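Local coordinates for DNA photolyase (Agrobacterium tumefaciens, PDB 4U63), which probably repairs cyclobutane pyrimidine dimers in UV-damaged DNA with light, using a flavin cofactor and a methenyltetrahydrofolate antenna, at residues 76-81 with 204-209. Numbering follows the deposited sequence.
Sequences HSLAAL and SNWKLL. With SO4 (sulfate ion), chain N.
The backbone N of Ser204 donates a hydrogen bond of 2.8 Å to O3 of a sulfate ion, with an N-H...O angle of 156°. Ser204 OG gives a second bond, 3.0 Å long, to sulfate O2. A first torsion of 59° keeps OG on the side of its own N, which lets both reach one anion. The sulfate, probably from the crystallisation liquor, binds segment 204-209. The two segments meet through van der Waals contacts, each of a leucine methyl on an aromatic ring.

One contact is Leu78 against Trp206. The CD1 methyl of Leu78 comes to 3.9 Å from Trp206 CZ3, on the six-membered ring. It approaches obliquely, and the two side chains cross at about a right angle. The indole is also fixed where NE1 bonds to Glu201, and Arg59 makes a cation-pi contact with it. Both Leu78 and Trp206 are buried, and both also touch Tyr57.

The second contact is nearer the surface. Leu209 CD2 lies 3.7 Å from His76 NE2 and 4.1 Å from His76 CD2. Here too the methyl meets the ring obliquely. The imidazole packs edge-to-face with Trp72, and its NE2 makes a weak hydrogen bond to a bound Tris molecule, probably also from the liquor.

Helix 68-87 connects the neighbouring parallel strands 53-59 and 93-96 in a beta-alpha-beta crossover. Segment 204-209 packs beside this unit through Trp206, Leu208 and Leu209, and Trp206 touches both strands. The arrangement fits the Rossmann-like N-terminal alpha/beta domain of photolyases, with part of the probable interdomain linker resting against it.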
ATOM      1  N   HIS A  76      -1.341 -14.683  -5.769  1.00 24.69           N
ATOM      2  CA  HIS A  76      -1.605 -15.462  -4.562  1.00 21.33           C
ATOM      3  C   HIS A  76      -2.915 -15.064  -3.900  1.00 22.66           C
ATOM      4  O   HIS A  76      -3.621 -15.918  -3.378  1.00 26.96           O
ATOM      5  CB  HIS A  76      -0.445 -15.333  -3.601  1.00 22.06           C
ATOM      6  CG  HIS A  76       0.785 -16.006  -4.097  1.00 26.44           C
ATOM      7  ND1 HIS A  76       0.848 -17.364  -4.297  1.00 30.51           N
ATOM      8  CD2 HIS A  76       1.995 -15.517  -4.440  1.00 27.34           C
ATOM      9  CE1 HIS A  76       2.045 -17.687  -4.743  1.00 32.70           C
ATOM     10  NE2 HIS A  76       2.763 -16.585  -4.834  1.00 31.73           N
ATOM     11  N   SER A  77      -3.239 -13.778  -3.943  1.00 21.26           N
ATOM     12  CA  SER A  77      -4.500 -13.293  -3.417  1.00 23.22           C
ATOM     13  C   SER A  77      -5.694 -13.902  -4.155  1.00 23.09           C
ATOM     14  O   SER A  77      -6.647 -14.333  -3.528  1.00 24.75           O
ATOM     15  CB  SER A  77      -4.572 -11.769  -3.488  1.00 24.74           C
ATOM     16  OG  SER A  77      -5.682 -11.318  -2.741  1.00 25.72           O
ATOM     17  N   LEU A  78      -5.633 -13.922  -5.486  1.00 22.04           N
ATOM     18  CA  LEU A  78      -6.700 -14.523  -6.300  1.00 23.09           C
ATOM     19  C   LEU A  78      -6.814 -16.033  -6.081  1.00 24.63           C
ATOM     20  O   LEU A  78      -7.919 -16.573  -6.003  1.00 25.48           O
ATOM     21  CB  LEU A  78      -6.489 -14.208  -7.780  1.00 22.79           C
ATOM     22  CG  LEU A  78      -6.718 -12.744  -8.165  1.00 23.09           C
ATOM     23  CD1 LEU A  78      -6.265 -12.520  -9.600  1.00 25.27           C
ATOM     24  CD2 LEU A  78      -8.173 -12.340  -7.994  1.00 28.78           C
ATOM     25  N   ALA A  79      -5.679 -16.710  -5.963  1.00 22.64           N
ATOM     26  CA  ALA A  79      -5.692 -18.131  -5.647  1.00 25.29           C
ATOM     27  C   ALA A  79      -6.373 -18.381  -4.299  1.00 25.57           C
ATOM     28  O   ALA A  79      -7.199 -19.283  -4.175  1.00 26.64           O
ATOM     29  CB  ALA A  79      -4.284 -18.694  -5.641  1.00 22.72           C
ATOM     30  N   ALA A  80      -6.042 -17.571  -3.298  1.00 23.41           N
ATOM     31  CA  ALA A  80      -6.649 -17.728  -1.969  1.00 24.66           C
ATOM     32  C   ALA A  80      -8.144 -17.420  -1.978  1.00 24.64           C
ATOM     33  O   ALA A  80      -8.929 -18.149  -1.374  1.00 25.99           O
ATOM     34  CB  ALA A  80      -5.937 -16.858  -0.952  1.00 22.80           C
ATOM     35  N   LEU A  81      -8.538 -16.347  -2.664  1.00 24.68           N
ATOM     36  CA  LEU A  81      -9.951 -15.974  -2.740  1.00 23.95           C
ATOM     37  C   LEU A  81     -10.763 -17.071  -3.438  1.00 24.80           C
ATOM     38  O   LEU A  81     -11.846 -17.439  -2.972  1.00 24.05           O
ATOM     39  CB  LEU A  81     -10.137 -14.627  -3.461  1.00 24.33           C
ATOM     40  CG  LEU A  81     -11.586 -14.154  -3.595  1.00 25.27           C
ATOM     41  CD1 LEU A  81     -12.200 -13.919  -2.223  1.00 27.47           C
ATOM     42  CD2 LEU A  81     -11.654 -12.891  -4.443  1.00 25.77           C
ATOM     43  N   SER A 204      -3.027 -19.073 -14.127  1.00 29.94           N
ATOM     44  CA  SER A 204      -1.658 -19.327 -14.585  1.00 38.00           C
ATOM     45  C   SER A 204      -1.327 -18.632 -15.909  1.00 38.97           C
ATOM     46  O   SER A 204      -0.175 -18.292 -16.147  1.00 46.11           O
ATOM     47  CB  SER A 204      -1.409 -20.832 -14.719  1.00 44.35           C
ATOM     48  OG  SER A 204      -2.314 -21.419 -15.636  1.00 43.40           O
ATOM     49  N   ASN A 205      -2.334 -18.412 -16.755  1.00 32.44           N
ATOM     50  CA  ASN A 205      -2.128 -17.752 -18.052  1.00 34.37           C
ATOM     51  C   ASN A 205      -1.980 -16.234 -17.956  1.00 33.83           C
ATOM     52  O   ASN A 205      -1.653 -15.581 -18.940  1.00 33.03           O
ATOM     53  CB  ASN A 205      -3.264 -18.107 -19.016  1.00 37.21           C
ATOM     54  CG  ASN A 205      -3.258 -19.578 -19.414  1.00 40.03           C
ATOM     55  OD1 ASN A 205      -2.219 -20.240 -19.390  1.00 41.32           O
ATOM     56  ND2 ASN A 205      -4.419 -20.091 -19.789  1.00 40.72           N
ATOM     57  N   TRP A 206      -2.216 -15.674 -16.773  1.00 32.22           N
ATOM     58  CA  TRP A 206      -2.094 -14.228 -16.574  1.00 30.12           C
ATOM     59  C   TRP A 206      -0.647 -13.760 -16.346  1.00 30.91           C
ATOM     60  O   TRP A 206      -0.392 -12.554 -16.341  1.00 31.06           O
ATOM     61  CB  TRP A 206      -3.033 -13.784 -15.446  1.00 29.14           C
ATOM     62  CG  TRP A 206      -4.478 -13.754 -15.878  1.00 29.78           C
ATOM     63  CD1 TRP A 206      -5.001 -14.236 -17.049  1.00 32.28           C
ATOM     64  CD2 TRP A 206      -5.580 -13.226 -15.140  1.00 28.62           C
ATOM     65  NE1 TRP A 206      -6.350 -14.031 -17.086  1.00 32.11           N
ATOM     66  CE2 TRP A 206      -6.736 -13.412 -15.929  1.00 28.50           C
ATOM     67  CE3 TRP A 206      -5.708 -12.608 -13.888  1.00 29.07           C
ATOM     68  CZ2 TRP A 206      -8.001 -13.003 -15.511  1.00 29.47           C
ATOM     69  CZ3 TRP A 206      -6.978 -12.200 -13.471  1.00 28.22           C
ATOM     70  CH2 TRP A 206      -8.102 -12.399 -14.285  1.00 27.31           C
ATOM     71  N   LYS A 207       0.287 -14.704 -16.171  1.00 30.85           N
ATOM     72  CA  LYS A 207       1.724 -14.395 -16.079  1.00 32.06           C
ATOM     73  C   LYS A 207       2.032 -13.385 -14.964  1.00 32.23           C
ATOM     74  O   LYS A 207       2.842 -12.474 -15.131  1.00 34.06           O
ATOM     75  CB  LYS A 207       2.250 -13.879 -17.435  1.00 33.58           C
ATOM     76  CG  LYS A 207       1.975 -14.803 -18.617  1.00 39.32           C
ATOM     77  CD  LYS A 207       2.364 -14.144 -19.932  1.00 47.84           C
ATOM     78  CE  LYS A 207       2.060 -15.052 -21.116  1.00 65.12           C
ATOM     79  NZ  LYS A 207       2.620 -14.535 -22.400  1.00 74.80           N
ATOM     80  N   LEU A 208       1.372 -13.553 -13.823  1.00 30.38           N
ATOM     81  CA  LEU A 208       1.553 -12.639 -12.713  1.00 29.54           C
ATOM     82  C   LEU A 208       2.780 -12.963 -11.885  1.00 29.87           C
ATOM     83  O   LEU A 208       3.304 -12.080 -11.216  1.00 32.58           O
ATOM     84  CB  LEU A 208       0.315 -12.627 -11.824  1.00 28.39           C
ATOM     85  CG  LEU A 208      -0.955 -12.051 -12.446  1.00 27.23           C
ATOM     86  CD1 LEU A 208      -2.142 -12.347 -11.546  1.00 27.95           C
ATOM     87  CD2 LEU A 208      -0.823 -10.558 -12.681  1.00 29.48           C
ATOM     88  N   LEU A 209       3.240 -14.214 -11.923  1.00 31.25           N
ATOM     89  CA  LEU A 209       4.369 -14.637 -11.098  1.00 34.20           C
ATOM     90  C   LEU A 209       5.711 -14.501 -11.812  1.00 40.68           C
ATOM     91  O   LEU A 209       5.770 -14.595 -13.040  1.00 39.48           O
ATOM     92  CB  LEU A 209       4.206 -16.091 -10.658  1.00 34.34           C
ATOM     93  CG  LEU A 209       3.090 -16.443  -9.683  1.00 34.88           C
ATOM     94  CD1 LEU A 209       3.187 -17.930  -9.362  1.00 35.80           C
ATOM     95  CD2 LEU A 209       3.146 -15.599  -8.414  1.00 32.03           C
TER
HETATM   96  S   SO4 N1013      -4.622 -22.809 -13.208  0.60 52.03           S
HETATM   97  O1  SO4 N1013      -6.051 -22.941 -12.844  0.60 50.62           O
HETATM   98  O2  SO4 N1013      -4.416 -23.291 -14.596  0.60 56.97           O
HETATM   99  O3  SO4 N1013      -4.204 -21.396 -13.104  0.60 47.32           O
HETATM  100  O4  SO4 N1013      -3.804 -23.636 -12.294  0.60 55.80           O